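Local coordinates for allantoicase (Saccharomyces cerevisiae, PDB 1SG3), which catalyses the hydrolysis of allantoate to ureidoglycolate and urea, letting yeast use purines as a secondary nitrogen source, at residues W71-H76 with Y170-I175. Numbering follows the deposited sequence.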
ATOM      1  N   TRP A  71     -15.442  16.910 -10.971  1.00 19.25           N
ATOM      2  CA  TRP A  71     -14.901  17.609 -12.122  1.00 19.27           C
ATOM      3  C   TRP A  71     -14.455  19.001 -11.699  1.00 21.38           C
ATOM      4  O   TRP A  71     -15.282  19.843 -11.323  1.00 22.93           O
ATOM      5  CB  TRP A  71     -15.982  17.705 -13.205  1.00 15.85           C
ATOM      6  CG  TRP A  71     -15.566  18.429 -14.447  1.00 14.55           C
ATOM      7  CD1 TRP A  71     -14.421  18.230 -15.176  1.00 12.47           C
ATOM      8  CD2 TRP A  71     -16.300  19.447 -15.129  1.00 12.74           C
ATOM      9  NE1 TRP A  71     -14.403  19.060 -16.262  1.00 10.35           N
ATOM     10  CE2 TRP A  71     -15.545  19.819 -16.260  1.00 11.97           C
ATOM     11  CE3 TRP A  71     -17.526  20.080 -14.895  1.00 14.52           C
ATOM     12  CZ2 TRP A  71     -15.975  20.801 -17.156  1.00 10.78           C
ATOM     13  CZ3 TRP A  71     -17.955  21.060 -15.791  1.00 14.30           C
ATOM     14  CH2 TRP A  71     -17.178  21.408 -16.906  1.00 11.65           C
ATOM     15  N   GLU A  72     -13.150  19.242 -11.746  1.00 20.61           N
ATOM     16  CA  GLU A  72     -12.614  20.543 -11.370  1.00 21.78           C
ATOM     17  C   GLU A  72     -11.690  21.009 -12.474  1.00 20.22           C
ATOM     18  O   GLU A  72     -10.801  20.270 -12.881  1.00 19.72           O
ATOM     19  CB  GLU A  72     -11.852  20.451 -10.048  1.00 24.50           C
ATOM     20  CG  GLU A  72     -11.110  21.728  -9.691  1.00 28.87           C
ATOM     21  CD  GLU A  72     -10.553  21.723  -8.280  1.00 31.82           C
ATOM     22  OE1 GLU A  72      -9.851  20.757  -7.895  1.00 32.84           O
ATOM     23  OE2 GLU A  72     -10.815  22.702  -7.555  1.00 34.39           O
ATOM     24  N   THR A  73     -11.903  22.231 -12.954  1.00 19.41           N
ATOM     25  CA  THR A  73     -11.099  22.783 -14.049  1.00 20.09           C
ATOM     26  C   THR A  73     -10.057  23.780 -13.560  1.00 19.83           C
ATOM     27  O   THR A  73     -10.118  24.207 -12.406  1.00 22.64           O
ATOM     28  CB  THR A  73     -11.999  23.479 -15.089  1.00 20.48           C
ATOM     29  OG1 THR A  73     -12.780  24.500 -14.450  1.00 19.97           O
ATOM     30  CG2 THR A  73     -12.933  22.467 -15.739  1.00 18.32           C
ATOM     31  N   ARG A  74      -9.101  24.146 -14.416  1.00 17.92           N
ATOM     32  CA  ARG A  74      -8.074  25.108 -14.017  1.00 18.07           C
ATOM     33  C   ARG A  74      -8.712  26.413 -13.635  1.00 19.68           C
ATOM     34  O   ARG A  74      -9.913  26.592 -13.798  1.00 21.69           O
ATOM     35  CB  ARG A  74      -7.055  25.356 -15.127  1.00 16.42           C
ATOM     36  CG  ARG A  74      -7.644  25.468 -16.505  1.00 17.10           C
ATOM     37  CD  ARG A  74      -7.843  26.894 -16.948  1.00 16.25           C
ATOM     38  NE  ARG A  74      -8.777  26.945 -18.069  1.00 18.48           N
ATOM     39  CZ  ARG A  74     -10.088  26.735 -17.952  1.00 16.18           C
ATOM     40  NH1 ARG A  74     -10.616  26.467 -16.765  1.00 14.36           N
ATOM     41  NH2 ARG A  74     -10.870  26.783 -19.020  1.00 16.01           N
ATOM     42  N   ARG A  75      -7.900  27.327 -13.124  1.00 21.80           N
ATOM     43  CA  ARG A  75      -8.381  28.627 -12.682  1.00 22.65           C
ATOM     44  C   ARG A  75      -8.326  29.741 -13.726  1.00 23.09           C
ATOM     45  O   ARG A  75      -7.574  29.684 -14.693  1.00 20.94           O
ATOM     46  CB  ARG A  75      -7.614  29.039 -11.415  1.00 22.43           C
ATOM     47  CG  ARG A  75      -8.246  28.468 -10.157  1.00 24.65           C
ATOM     48  CD  ARG A  75      -7.286  28.226  -9.002  1.00 24.95           C
ATOM     49  NE  ARG A  75      -6.854  29.442  -8.328  1.00 24.90           N
ATOM     50  CZ  ARG A  75      -6.521  29.490  -7.042  1.00 24.57           C
ATOM     51  NH1 ARG A  75      -6.574  28.396  -6.287  1.00 22.70           N
ATOM     52  NH2 ARG A  75      -6.120  30.631  -6.510  1.00 25.88           N
ATOM     53  N   HIS A  76      -9.160  30.749 -13.516  1.00 25.80           N
ATOM     54  CA  HIS A  76      -9.214  31.913 -14.385  1.00 28.57           C
ATOM     55  C   HIS A  76      -9.517  31.607 -15.851  1.00 30.93           C
ATOM     56  O   HIS A  76      -8.746  32.004 -16.729  1.00 33.83           O
ATOM     57  CB  HIS A  76      -7.885  32.678 -14.299  1.00 28.28           C
ATOM     58  CG  HIS A  76      -7.219  32.599 -12.957  1.00 28.78           C
ATOM     59  ND1 HIS A  76      -7.843  32.982 -11.788  1.00 30.44           N
ATOM     60  CD2 HIS A  76      -5.976  32.194 -12.602  1.00 28.08           C
ATOM     61  CE1 HIS A  76      -7.012  32.818 -10.774  1.00 28.77           C
ATOM     62  NE2 HIS A  76      -5.873  32.342 -11.240  1.00 26.88           N
ATOM     63  N   TYR A 170     -20.130  28.401 -15.280  1.00 22.40           N
ATOM     64  CA  TYR A 170     -19.646  29.777 -15.453  1.00 22.09           C
ATOM     65  C   TYR A 170     -18.925  30.234 -14.189  1.00 20.49           C
ATOM     66  O   TYR A 170     -19.567  30.392 -13.148  1.00 20.82           O
ATOM     67  CB  TYR A 170     -20.804  30.767 -15.684  1.00 23.23           C
ATOM     68  CG  TYR A 170     -21.862  30.359 -16.683  1.00 22.73           C
ATOM     69  CD1 TYR A 170     -22.913  29.529 -16.307  1.00 23.10           C
ATOM     70  CD2 TYR A 170     -21.816  30.816 -17.998  1.00 22.45           C
ATOM     71  CE1 TYR A 170     -23.902  29.164 -17.217  1.00 24.79           C
ATOM     72  CE2 TYR A 170     -22.790  30.454 -18.922  1.00 24.22           C
ATOM     73  CZ  TYR A 170     -23.833  29.627 -18.522  1.00 25.59           C
ATOM     74  OH  TYR A 170     -24.799  29.254 -19.424  1.00 26.19           O
ATOM     75  N   PRO A 171     -17.596  30.472 -14.260  1.00 17.95           N
ATOM     76  CA  PRO A 171     -16.694  30.353 -15.413  1.00 16.46           C
ATOM     77  C   PRO A 171     -15.810  29.096 -15.327  1.00 17.61           C
ATOM     78  O   PRO A 171     -15.163  28.690 -16.305  1.00 18.27           O
ATOM     79  CB  PRO A 171     -15.857  31.603 -15.292  1.00 15.30           C
ATOM     80  CG  PRO A 171     -15.599  31.629 -13.830  1.00 14.69           C
ATOM     81  CD  PRO A 171     -16.953  31.281 -13.209  1.00 14.11           C
ATOM     82  N   ASP A 172     -15.785  28.497 -14.143  1.00 16.08           N
ATOM     83  CA  ASP A 172     -14.982  27.322 -13.890  1.00 16.80           C
ATOM     84  C   ASP A 172     -15.109  27.003 -12.413  1.00 19.63           C
ATOM     85  O   ASP A 172     -15.679  27.790 -11.643  1.00 21.02           O
ATOM     86  CB  ASP A 172     -13.521  27.605 -14.223  1.00 16.64           C
ATOM     87  CG  ASP A 172     -13.011  28.902 -13.583  1.00 18.52           C
ATOM     88  OD1 ASP A 172     -13.165  29.063 -12.350  1.00 17.91           O
ATOM     89  OD2 ASP A 172     -12.454  29.757 -14.313  1.00 15.32           O
ATOM     90  N   GLY A 173     -14.561  25.859 -12.017  1.00 20.15           N
ATOM     91  CA  GLY A 173     -14.624  25.444 -10.630  1.00 18.63           C
ATOM     92  C   GLY A 173     -14.829  23.947 -10.542  1.00 19.44           C
ATOM     93  O   GLY A 173     -14.376  23.189 -11.412  1.00 18.64           O
ATOM     94  N   GLY A 174     -15.521  23.511  -9.495  1.00 19.70           N
ATOM     95  CA  GLY A 174     -15.758  22.090  -9.330  1.00 19.16           C
ATOM     96  C   GLY A 174     -17.184  21.664  -9.034  1.00 18.29           C
ATOM     97  O   GLY A 174     -17.930  22.336  -8.317  1.00 16.62           O
ATOM     98  N   ILE A 175     -17.552  20.531  -9.621  1.00 17.64           N
ATOM     99  CA  ILE A 175     -18.852  19.906  -9.419  1.00 16.80           C
ATOM    100  C   ILE A 175     -18.484  18.457  -9.049  1.00 17.44           C
ATOM    101  O   ILE A 175     -17.617  17.844  -9.687  1.00 16.48           O
ATOM    102  CB  ILE A 175     -19.695  19.861 -10.717  1.00 18.16           C
ATOM    103  CG1 ILE A 175     -19.881  21.267 -11.308  1.00 15.95           C
ATOM    104  CG2 ILE A 175     -21.035  19.195 -10.422  1.00 17.47           C
ATOM    105  CD1 ILE A 175     -20.800  22.144 -10.509  1.00 16.62           C
TER
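D172 meets T73 and R74 just after the cis peptide bond that precedes P171. Its CB lies 3.2 Å from T73 OG1 and its carboxylate extends alongside the 74-76 backbone, the side chain crossing that of R74 at about a right angle. The carboxylate and guanidinium planes are turned 58° apart, and D172 OD2 stands 4.5 Å from R74 NH1, well out of the guanidinium plane; the arginine instead makes its salt bridge with D82. D172 OD2 accepts a hydrogen bond from N77 N, and OD1 forms a salt bridge with R240 of a second subunit, so the turn reaches into the hexamer interface. At G173 both backbone polar atoms are engaged by T73: a chi1 of 57° turns T73 OG1 toward G173 N, which donates to it weakly, D82 OD2 being the hydroxyl's second partner, while G173 O accepts a hydrogen bond from T73 N (3.1 Å). The loop exemplifies a jelly-roll connection, leading from strand 164-170 in one sheet of the first repeat's sandwich to strand 174-184 in the other. G174 forms a non-hydrogen-bonded antiparallel pair with E72, its CA 3.0 Å from W71 O in a CA-H...O contact. I175 is the hydrogen-bonded antiparallel partner of W71, with a nearly straight W71 N to I175 O bond of 2.7 Å and a return bond from I175 N to W71 O. On their shared face, I175 CG1 approaches W71 CE3 obliquely at 4.5 Å.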